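Local atomic coordinates of major royal jelly protein 1 (Apis mellifera, PDB entry 5YYL), a protein that is the most abundant protein of royal jelly, probably serves as larval food for honeybees, and binds a sterol. Residues A[189-194]-A[202-207]; A[211-216]-A[251-256]; A[276-281]-A[293-298]. One frame throughout, in Å; residues are numbered along the deposited sequence.

Interaction 1 of 3, residues A[189-194]-A[202-207]; sequences AVQSLD and MVYIAD
Gln191 and Tyr204 lie on the same face of an antiparallel hairpin, on strands 185-192 and 201-207. Their side chains are set across each other. The amide plane of Gln191 stands 82° from the plane of the Tyr204 ring. OE1 meets the ring at its edge, in the ring plane. The Gln191 chain is extended, with CG anti to the backbone N (chi1 -162°), and this carries the amide out to the phenol. Tyr204 OH donates to Gln191 OE1 at 2.9 Å. The hydroxyl sits above the amide plane, so the bond does not use a lone-pair direction. Gln191 NE2 is held separately by Thr280 OG1.

Val190 and Val203 occupy the other face as a non-hydrogen-bonded pair. They lie side by side and point the same way. Their CG2 methyls meet at 4.0 Å, and Trp136 of the preceding blade packs against both valines.

Backbone bonds flank this pair. Ala189 and Tyr204 exchange two: Ala189 N reaches Tyr204 O at 3.1 Å, and Tyr204 N reaches Ala189 O at 2.9 Å. Gln191 and Met202 form the next pair. Gln191 N donates to Met202 O at 2.9 Å, and Met202 N to Gln191 O at 3.2 Å.

The strands are the first and second of one beta-propeller blade. The chemistry differs by face: valine methyls meet on one side, while on the other the amide of Gln191 is gripped at both ends, which should fix its rotation and link the Tyr204 hydroxyl to strand 185-192.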
loop_
_atom_site.group_PDB
_atom_site.type_symbol
_atom_site.label_atom_id
_atom_site.label_comp_id
_atom_site.label_asym_id
_atom_site.label_seq_id
_atom_site.Cartn_x
_atom_site.Cartn_y
_atom_site.Cartn_z
ATOM N N ALA A 189 18.282 -32.915 21.467
ATOM C CA ALA A 189 18.037 -31.557 21.929
ATOM C C ALA A 189 19.329 -30.788 21.802
ATOM O O ALA A 189 20.395 -31.339 22.039
ATOM C CB ALA A 189 17.568 -31.564 23.361
ATOM N N VAL A 190 19.234 -29.514 21.431
ATOM C CA VAL A 190 20.407 -28.714 21.136
ATOM C C VAL A 190 20.356 -27.381 21.876
ATOM O O VAL A 190 19.325 -26.732 21.916
ATOM C CB VAL A 190 20.498 -28.482 19.622
ATOM C CG1 VAL A 190 21.733 -27.657 19.273
ATOM C CG2 VAL A 190 20.498 -29.820 18.883
ATOM N N GLN A 191 21.490 -26.985 22.443
ATOM C CA GLN A 191 21.625 -25.762 23.234
ATOM C C GLN A 191 22.676 -24.859 22.572
ATOM O O GLN A 191 23.847 -24.906 22.912
ATOM C CB GLN A 191 22.026 -26.154 24.667
ATOM C CG GLN A 191 21.813 -25.125 25.759
ATOM C CD GLN A 191 22.012 -25.752 27.136
ATOM O OE1 GLN A 191 23.019 -26.425 27.383
ATOM N NE2 GLN A 191 21.043 -25.554 28.031
ATOM N N SER A 192 22.263 -24.062 21.591
ATOM C CA SER A 192 23.168 -23.087 20.972
ATOM C C SER A 192 23.470 -21.944 21.955
ATOM O O SER A 192 22.691 -20.990 22.067
ATOM C CB SER A 192 22.590 -22.553 19.660
ATOM N N LEU A 193 24.588 -22.075 22.678
ATOM C CA LEU A 193 25.042 -21.058 23.635
ATOM C C LEU A 193 25.616 -19.810 22.929
ATOM O O LEU A 193 25.328 -18.683 23.333
ATOM C CB LEU A 193 26.068 -21.651 24.615
ATOM N N ASP A 194 26.419 -20.009 21.881
ATOM C CA ASP A 194 26.974 -18.890 21.099
ATOM C C ASP A 194 27.141 -19.236 19.615
ATOM O O ASP A 194 27.879 -20.169 19.266
ATOM N N MET A 202 25.924 -27.306 22.730
ATOM C CA MET A 202 25.894 -28.595 23.405
ATOM C C MET A 202 24.710 -29.383 22.873
ATOM O O MET A 202 23.600 -28.888 22.886
ATOM C CB MET A 202 25.720 -28.393 24.916
ATOM C CG MET A 202 26.726 -27.463 25.572
ATOM S SD MET A 202 28.106 -28.320 26.351
ATOM C CE MET A 202 27.315 -28.837 27.860
ATOM N N VAL A 203 24.952 -30.600 22.390
ATOM C CA VAL A 203 23.877 -31.515 21.969
ATOM C C VAL A 203 23.640 -32.562 23.060
ATOM O O VAL A 203 24.532 -32.842 23.839
ATOM C CB VAL A 203 24.203 -32.153 20.608
ATOM C CG1 VAL A 203 23.193 -33.205 20.209
ATOM C CG2 VAL A 203 24.236 -31.070 19.548
ATOM N N TYR A 204 22.421 -33.083 23.137
ATOM C CA TYR A 204 22.066 -34.147 24.077
ATOM C C TYR A 204 21.324 -35.246 23.338
ATOM O O TYR A 204 20.345 -34.959 22.655
ATOM C CB TYR A 204 21.182 -33.591 25.184
ATOM C CG TYR A 204 21.796 -32.423 25.903
ATOM C CD1 TYR A 204 22.658 -32.614 26.977
ATOM C CD2 TYR A 204 21.522 -31.117 25.506
ATOM C CE1 TYR A 204 23.221 -31.537 27.644
ATOM C CE2 TYR A 204 22.093 -30.027 26.163
ATOM C CZ TYR A 204 22.941 -30.249 27.226
ATOM O OH TYR A 204 23.512 -29.197 27.870
ATOM N N ILE A 205 21.786 -36.492 23.468
ATOM C CA ILE A 205 21.235 -37.604 22.697
ATOM C C ILE A 205 20.836 -38.755 23.620
ATOM O O ILE A 205 21.690 -39.389 24.226
ATOM C CB ILE A 205 22.237 -38.089 21.630
ATOM C CG1 ILE A 205 22.663 -36.919 20.736
ATOM C CG2 ILE A 205 21.636 -39.186 20.772
ATOM C CD1 ILE A 205 23.917 -37.176 19.919
ATOM N N ALA A 206 19.535 -39.022 23.720
ATOM C CA ALA A 206 19.043 -40.123 24.556
ATOM C C ALA A 206 19.164 -41.414 23.797
ATOM O O ALA A 206 18.980 -41.419 22.585
ATOM C CB ALA A 206 17.601 -39.899 24.936
ATOM N N ASP A 207 19.449 -42.501 24.518
ATOM C CA ASP A 207 19.566 -43.858 23.963
ATOM C C ASP A 207 18.571 -44.771 24.694
ATOM O O ASP A 207 18.864 -45.306 25.748
ATOM C CB ASP A 207 21.019 -44.350 24.142
ATOM C CG ASP A 207 21.226 -45.840 23.773
ATOM O OD1 ASP A 207 20.321 -46.496 23.190
ATOM O OD2 ASP A 207 22.324 -46.364 24.084
#

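Interaction 2 of 3, residues A[211-216]-A[251-256]; sequences EGLIVY and DGISGM
Leu213, Ile253 and Met256 meet where two neighbouring blades of the beta-propeller come together. Leu213 lies on strand 212-217, the third of its blade. Ile253 and Met256 lie on strand 253-258, the first of the next. The short strand axes stay 7.9 Å apart and run at 56° to each other. No hydrogen bond crosses between the segments, so this is a meeting of separate sheets.

The apolar contacts centre on one methyl. Leu213 CG is anti to the backbone N (chi1 178°), and its end comes nearer to the other blade than its first bond suggests. There CD1 lies 4.2 Å from Ile253 CD1. The Met256 side chain runs obliquely past Leu213, and its bend at chi3 turns the CE methyl off the line of the chain. Leu265 touches both Leu213 and Met256, while Tyr267 touches Ile253 and Met256. Ala206, on strand 201-207 beside the strand of Leu213, also packs against Ile253 and Met256.

Contacts of side chain with backbone lie at the start of the strands. Ile253 CG2 lies against the backbone of Gly212, 3.2 Å from its O and 3.7 Å from its N. Glu211 CG passes Gly252 CA at 4.3 Å. Glu211 and Gly212 both face Asp207, in a G1 beta bulge.

Polar partners lie outside the two segments. Glu211 OE1 accepts from Tyr233 N, and Met256 N is bonded to Ser187 OG. In the apolar group, Met256 SD itself comes to 3.6 Å from Leu213 CD1.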
loop_
_atom_site.group_PDB
_atom_site.type_symbol
_atom_site.label_atom_id
_atom_site.label_comp_id
_atom_site.label_asym_id
_atom_site.label_seq_id
_atom_site.Cartn_x
_atom_site.Cartn_y
_atom_site.Cartn_z
ATOM N N GLU A 211 19.901 -47.212 27.350
ATOM C CA GLU A 211 19.618 -46.518 28.614
ATOM C C GLU A 211 20.781 -45.636 29.076
ATOM O O GLU A 211 21.500 -45.947 30.043
ATOM C CB GLU A 211 19.187 -47.507 29.700
ATOM C CG GLU A 211 18.001 -48.376 29.289
ATOM C CD GLU A 211 17.624 -49.388 30.362
ATOM O OE1 GLU A 211 16.407 -49.631 30.506
ATOM O OE2 GLU A 211 18.522 -49.943 31.052
ATOM N N GLY A 212 20.960 -44.532 28.346
ATOM C CA GLY A 212 22.035 -43.576 28.613
ATOM C C GLY A 212 21.778 -42.227 27.969
ATOM O O GLY A 212 20.899 -42.085 27.118
ATOM N N LEU A 213 22.575 -41.242 28.368
ATOM C CA LEU A 213 22.469 -39.874 27.881
ATOM C C LEU A 213 23.839 -39.423 27.358
ATOM O O LEU A 213 24.746 -39.158 28.130
ATOM C CB LEU A 213 21.999 -38.979 29.036
ATOM C CG LEU A 213 21.849 -37.477 28.811
ATOM C CD1 LEU A 213 20.760 -37.183 27.789
ATOM C CD2 LEU A 213 21.550 -36.776 30.126
ATOM N N ILE A 214 23.981 -39.332 26.041
ATOM C CA ILE A 214 25.201 -38.811 25.431
ATOM C C ILE A 214 25.182 -37.275 25.500
ATOM O O ILE A 214 24.162 -36.662 25.208
ATOM C CB ILE A 214 25.320 -39.260 23.974
ATOM C CG1 ILE A 214 25.226 -40.791 23.886
ATOM C CG2 ILE A 214 26.619 -38.756 23.369
ATOM C CD1 ILE A 214 24.821 -41.298 22.520
ATOM N N VAL A 215 26.312 -36.669 25.893
ATOM C CA VAL A 215 26.472 -35.207 25.936
ATOM C C VAL A 215 27.659 -34.789 25.068
ATOM O O VAL A 215 28.804 -35.018 25.433
ATOM C CB VAL A 215 26.687 -34.691 27.366
ATOM N N TYR A 216 27.367 -34.174 23.919
ATOM C CA TYR A 216 28.370 -33.764 22.917
ATOM C C TYR A 216 28.738 -32.296 23.089
ATOM O O TYR A 216 27.905 -31.482 23.463
ATOM C CB TYR A 216 27.833 -34.017 21.501
ATOM C CG TYR A 216 28.617 -33.417 20.340
ATOM C CD1 TYR A 216 29.649 -34.122 19.733
ATOM C CD2 TYR A 216 28.287 -32.159 19.816
ATOM C CE1 TYR A 216 30.348 -33.592 18.651
ATOM C CE2 TYR A 216 28.985 -31.615 18.736
ATOM C CZ TYR A 216 30.011 -32.336 18.153
ATOM O OH TYR A 216 30.699 -31.817 17.081
ATOM N N ASP A 251 11.833 -50.026 26.809
ATOM C CA ASP A 251 12.706 -48.923 26.410
ATOM C C ASP A 251 12.802 -47.899 27.541
ATOM O O ASP A 251 11.837 -47.680 28.282
ATOM C CB ASP A 251 12.184 -48.240 25.133
ATOM C CG ASP A 251 12.168 -49.164 23.931
ATOM O OD1 ASP A 251 13.246 -49.620 23.510
ATOM O OD2 ASP A 251 11.074 -49.416 23.387
ATOM N N GLY A 252 13.983 -47.286 27.660
ATOM C CA GLY A 252 14.278 -46.263 28.675
ATOM C C GLY A 252 14.257 -44.842 28.140
ATOM O O GLY A 252 13.352 -44.475 27.385
ATOM N N ILE A 253 15.256 -44.049 28.527
ATOM C CA ILE A 253 15.294 -42.599 28.234
ATOM C C ILE A 253 15.008 -42.241 26.780
ATOM O O ILE A 253 15.745 -42.587 25.869
ATOM C CB ILE A 253 16.621 -41.940 28.697
ATOM C CG1 ILE A 253 16.553 -40.424 28.552
ATOM C CG2 ILE A 253 17.838 -42.520 27.989
ATOM C CD1 ILE A 253 17.717 -39.712 29.199
ATOM N N SER A 254 13.889 -41.556 26.591
ATOM C CA SER A 254 13.583 -40.809 25.365
ATOM C C SER A 254 12.676 -39.612 25.720
ATOM O O SER A 254 12.581 -39.232 26.889
ATOM C CB SER A 254 12.932 -41.727 24.321
ATOM O OG SER A 254 13.259 -41.266 23.018
ATOM N N GLY A 255 12.019 -39.018 24.731
ATOM C CA GLY A 255 11.142 -37.892 24.970
ATOM C C GLY A 255 11.835 -36.747 25.687
ATOM O O GLY A 255 11.331 -36.232 26.679
ATOM N N MET A 256 12.987 -36.332 25.175
ATOM C CA MET A 256 13.713 -35.218 25.767
ATOM C C MET A 256 13.160 -33.861 25.313
ATOM O O MET A 256 12.546 -33.754 24.258
ATOM C CB MET A 256 15.194 -35.319 25.442
ATOM C CG MET A 256 15.851 -36.559 26.029
ATOM S SD MET A 256 17.635 -36.327 26.214
ATOM C CE MET A 256 18.115 -35.959 24.532
#

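Interaction 3 of 3, residues A[276-281]-A[293-298]; sequences YYVNTE and IHYEGV
The outer edge of a propeller blade is formed here, where Tyr277 on strand 275-279 meets Glu296 on the weakly bonded strand 295-298. The two run antiparallel, and Tyr277 with Glu296 makes a hydrogen-bonded pair. Glu296 N donates to Tyr277 O at 2.7 Å. Tyr277 N returns a bond to Glu296 O at 3.1 Å.

The two side chains meet on one face of the sheet. Tyr277 CG sits between the backbone N and the carbonyl carbon (chi1 67°), and the end of the ring comes in toward the other strand. Glu296 CB lies over the ring face, 3.6 Å from its centroid, in a CH-pi contact. The extended Glu296 chain then carries the carboxylate toward the phenol, with OE1 2.9 Å from Tyr277 OH. Ring and carboxylate planes are 45° apart.

Val278 and Tyr295 share the opposite face. They lie side by side, with Val278 CB 3.7 Å from Tyr295 CD1. Ile293 adds its CG2 methyl, 3.9 Å from Val278 CG2. The ring of Tyr295 also meets that of Phe231.

Beyond the strand, Asn279 OD1 accepts from Glu281 N at 2.7 Å, a capping bond at the start of helix 281-284. An outermost fourth strand closing a four-stranded antiparallel blade is typical of the beta-propeller.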
loop_
_atom_site.group_PDB
_atom_site.type_symbol
_atom_site.label_atom_id
_atom_site.label_comp_id
_atom_site.label_asym_id
_atom_site.label_seq_id
_atom_site.Cartn_x
_atom_site.Cartn_y
_atom_site.Cartn_z
ATOM N N TYR A 276 11.202 -36.865 34.892
ATOM C CA TYR A 276 12.498 -36.480 35.450
ATOM C C TYR A 276 13.062 -35.276 34.715
ATOM O O TYR A 276 12.542 -34.883 33.681
ATOM C CB TYR A 276 13.509 -37.619 35.305
ATOM C CG TYR A 276 13.069 -38.919 35.915
ATOM C CD1 TYR A 276 12.669 -38.979 37.245
ATOM C CD2 TYR A 276 13.066 -40.101 35.178
ATOM C CE1 TYR A 276 12.282 -40.177 37.834
ATOM C CE2 TYR A 276 12.647 -41.296 35.753
ATOM C CZ TYR A 276 12.285 -41.330 37.084
ATOM O OH TYR A 276 11.885 -42.520 37.631
ATOM N N TYR A 277 14.149 -34.720 35.247
ATOM C CA TYR A 277 14.973 -33.760 34.524
ATOM C C TYR A 277 16.365 -33.607 35.117
ATOM O O TYR A 277 16.599 -33.932 36.270
ATOM C CB TYR A 277 14.291 -32.392 34.433
ATOM C CG TYR A 277 14.111 -31.612 35.725
ATOM C CD1 TYR A 277 14.995 -30.599 36.076
ATOM C CD2 TYR A 277 13.020 -31.845 36.562
ATOM C CE1 TYR A 277 14.823 -29.862 37.235
ATOM C CE2 TYR A 277 12.843 -31.115 37.732
ATOM C CZ TYR A 277 13.751 -30.121 38.057
ATOM O OH TYR A 277 13.601 -29.369 39.200
ATOM N N VAL A 278 17.282 -33.098 34.293
ATOM C CA VAL A 278 18.642 -32.761 34.706
ATOM C C VAL A 278 18.916 -31.322 34.299
ATOM O O VAL A 278 18.657 -30.957 33.161
ATOM C CB VAL A 278 19.671 -33.719 34.076
ATOM C CG1 VAL A 278 19.743 -33.621 32.558
ATOM C CG2 VAL A 278 21.058 -33.487 34.641
ATOM N N ASN A 279 19.415 -30.500 35.223
ATOM C CA ASN A 279 19.873 -29.167 34.829
ATOM C C ASN A 279 21.186 -29.311 34.060
ATOM O O ASN A 279 22.051 -30.113 34.424
ATOM C CB ASN A 279 20.050 -28.222 36.014
ATOM C CG ASN A 279 20.279 -26.778 35.571
ATOM O OD1 ASN A 279 21.322 -26.436 34.995
ATOM N ND2 ASN A 279 19.294 -25.927 35.823
ATOM N N THR A 280 21.317 -28.521 32.996
ATOM C CA THR A 280 22.452 -28.607 32.088
ATOM C C THR A 280 23.601 -27.641 32.415
ATOM O O THR A 280 24.678 -27.776 31.830
ATOM C CB THR A 280 22.012 -28.384 30.626
ATOM O OG1 THR A 280 21.346 -27.124 30.518
ATOM C CG2 THR A 280 21.075 -29.478 30.183
ATOM N N GLU A 281 23.407 -26.689 33.330
ATOM C CA GLU A 281 24.545 -25.895 33.849
ATOM C C GLU A 281 25.649 -26.799 34.451
ATOM O O GLU A 281 26.832 -26.478 34.372
ATOM C CB GLU A 281 24.082 -24.846 34.874
ATOM C CG GLU A 281 23.149 -23.783 34.301
ATOM N N ILE A 293 26.540 -36.465 38.973
ATOM C CA ILE A 293 25.485 -35.656 38.332
ATOM C C ILE A 293 24.172 -35.813 39.107
ATOM O O ILE A 293 23.826 -36.909 39.572
ATOM C CB ILE A 293 25.241 -36.092 36.877
ATOM C CG1 ILE A 293 26.489 -35.859 36.013
ATOM C CG2 ILE A 293 24.032 -35.383 36.271
ATOM C CD1 ILE A 293 26.795 -34.414 35.677
ATOM N N HIS A 294 23.440 -34.705 39.199
ATOM C CA HIS A 294 22.223 -34.593 39.995
ATOM C C HIS A 294 20.955 -34.571 39.119
ATOM O O HIS A 294 20.762 -33.648 38.325
ATOM C CB HIS A 294 22.308 -33.302 40.813
ATOM C CG HIS A 294 21.240 -33.167 41.852
ATOM N ND1 HIS A 294 20.250 -32.211 41.778
ATOM C CD2 HIS A 294 21.011 -33.865 42.992
ATOM C CE1 HIS A 294 19.444 -32.332 42.820
ATOM N NE2 HIS A 294 19.888 -33.326 43.575
ATOM N N TYR A 295 20.094 -35.571 39.287
ATOM C CA TYR A 295 18.842 -35.665 38.538
ATOM C C TYR A 295 17.649 -35.340 39.434
ATOM O O TYR A 295 17.581 -35.777 40.584
ATOM C CB TYR A 295 18.708 -37.062 37.911
ATOM C CG TYR A 295 19.924 -37.481 37.073
ATOM C CD1 TYR A 295 20.087 -37.044 35.751
ATOM C CD2 TYR A 295 20.906 -38.302 37.611
ATOM C CE1 TYR A 295 21.189 -37.409 34.999
ATOM C CE2 TYR A 295 22.014 -38.676 36.866
ATOM C CZ TYR A 295 22.154 -38.231 35.557
ATOM O OH TYR A 295 23.273 -38.632 34.842
ATOM N N GLU A 296 16.689 -34.590 38.891
ATOM C CA GLU A 296 15.543 -34.084 39.653
ATOM C C GLU A 296 14.247 -34.668 39.083
ATOM O O GLU A 296 14.304 -35.546 38.225
ATOM C CB GLU A 296 15.547 -32.552 39.621
ATOM C CG GLU A 296 16.779 -31.937 40.287
ATOM C CD GLU A 296 16.877 -30.413 40.142
ATOM O OE1 GLU A 296 16.024 -29.695 40.722
ATOM O OE2 GLU A 296 17.821 -29.935 39.462
ATOM N N GLY A 297 13.101 -34.249 39.610
ATOM C CA GLY A 297 11.787 -34.628 39.063
ATOM C C GLY A 297 11.038 -35.660 39.882
ATOM O O GLY A 297 11.637 -36.452 40.592
ATOM N N VAL A 298 9.716 -35.651 39.774
ATOM C CA VAL A 298 8.858 -36.587 40.496
ATOM C C VAL A 298 8.820 -37.926 39.758
ATOM O O VAL A 298 8.968 -37.972 38.537
ATOM C CB VAL A 298 7.418 -36.043 40.606
ATOM C CG1 VAL A 298 6.573 -36.951 41.475
ATOM C CG2 VAL A 298 7.401 -34.610 41.141
#

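Overall arrangement
From the N terminus, interaction 1 comes first and closes the short hairpin between strands 185-192 and 201-207. The chain then turns into strand 212-217 of the same blade. Interaction 2 joins that strand to the first strand of the next blade and closes a loop of 34 residues. Interaction 3 lies in this second blade, closing the connection between its third and fourth strands around helix 281-284. The three follow in series; none encloses or crosses another. Interactions 1 and 2 are probably joined by backbone hydrogen bonds between strands 201-207 and 212-217. Interactions 1 and 3 touch through Gln191 and Thr280, a second tie between the two blades.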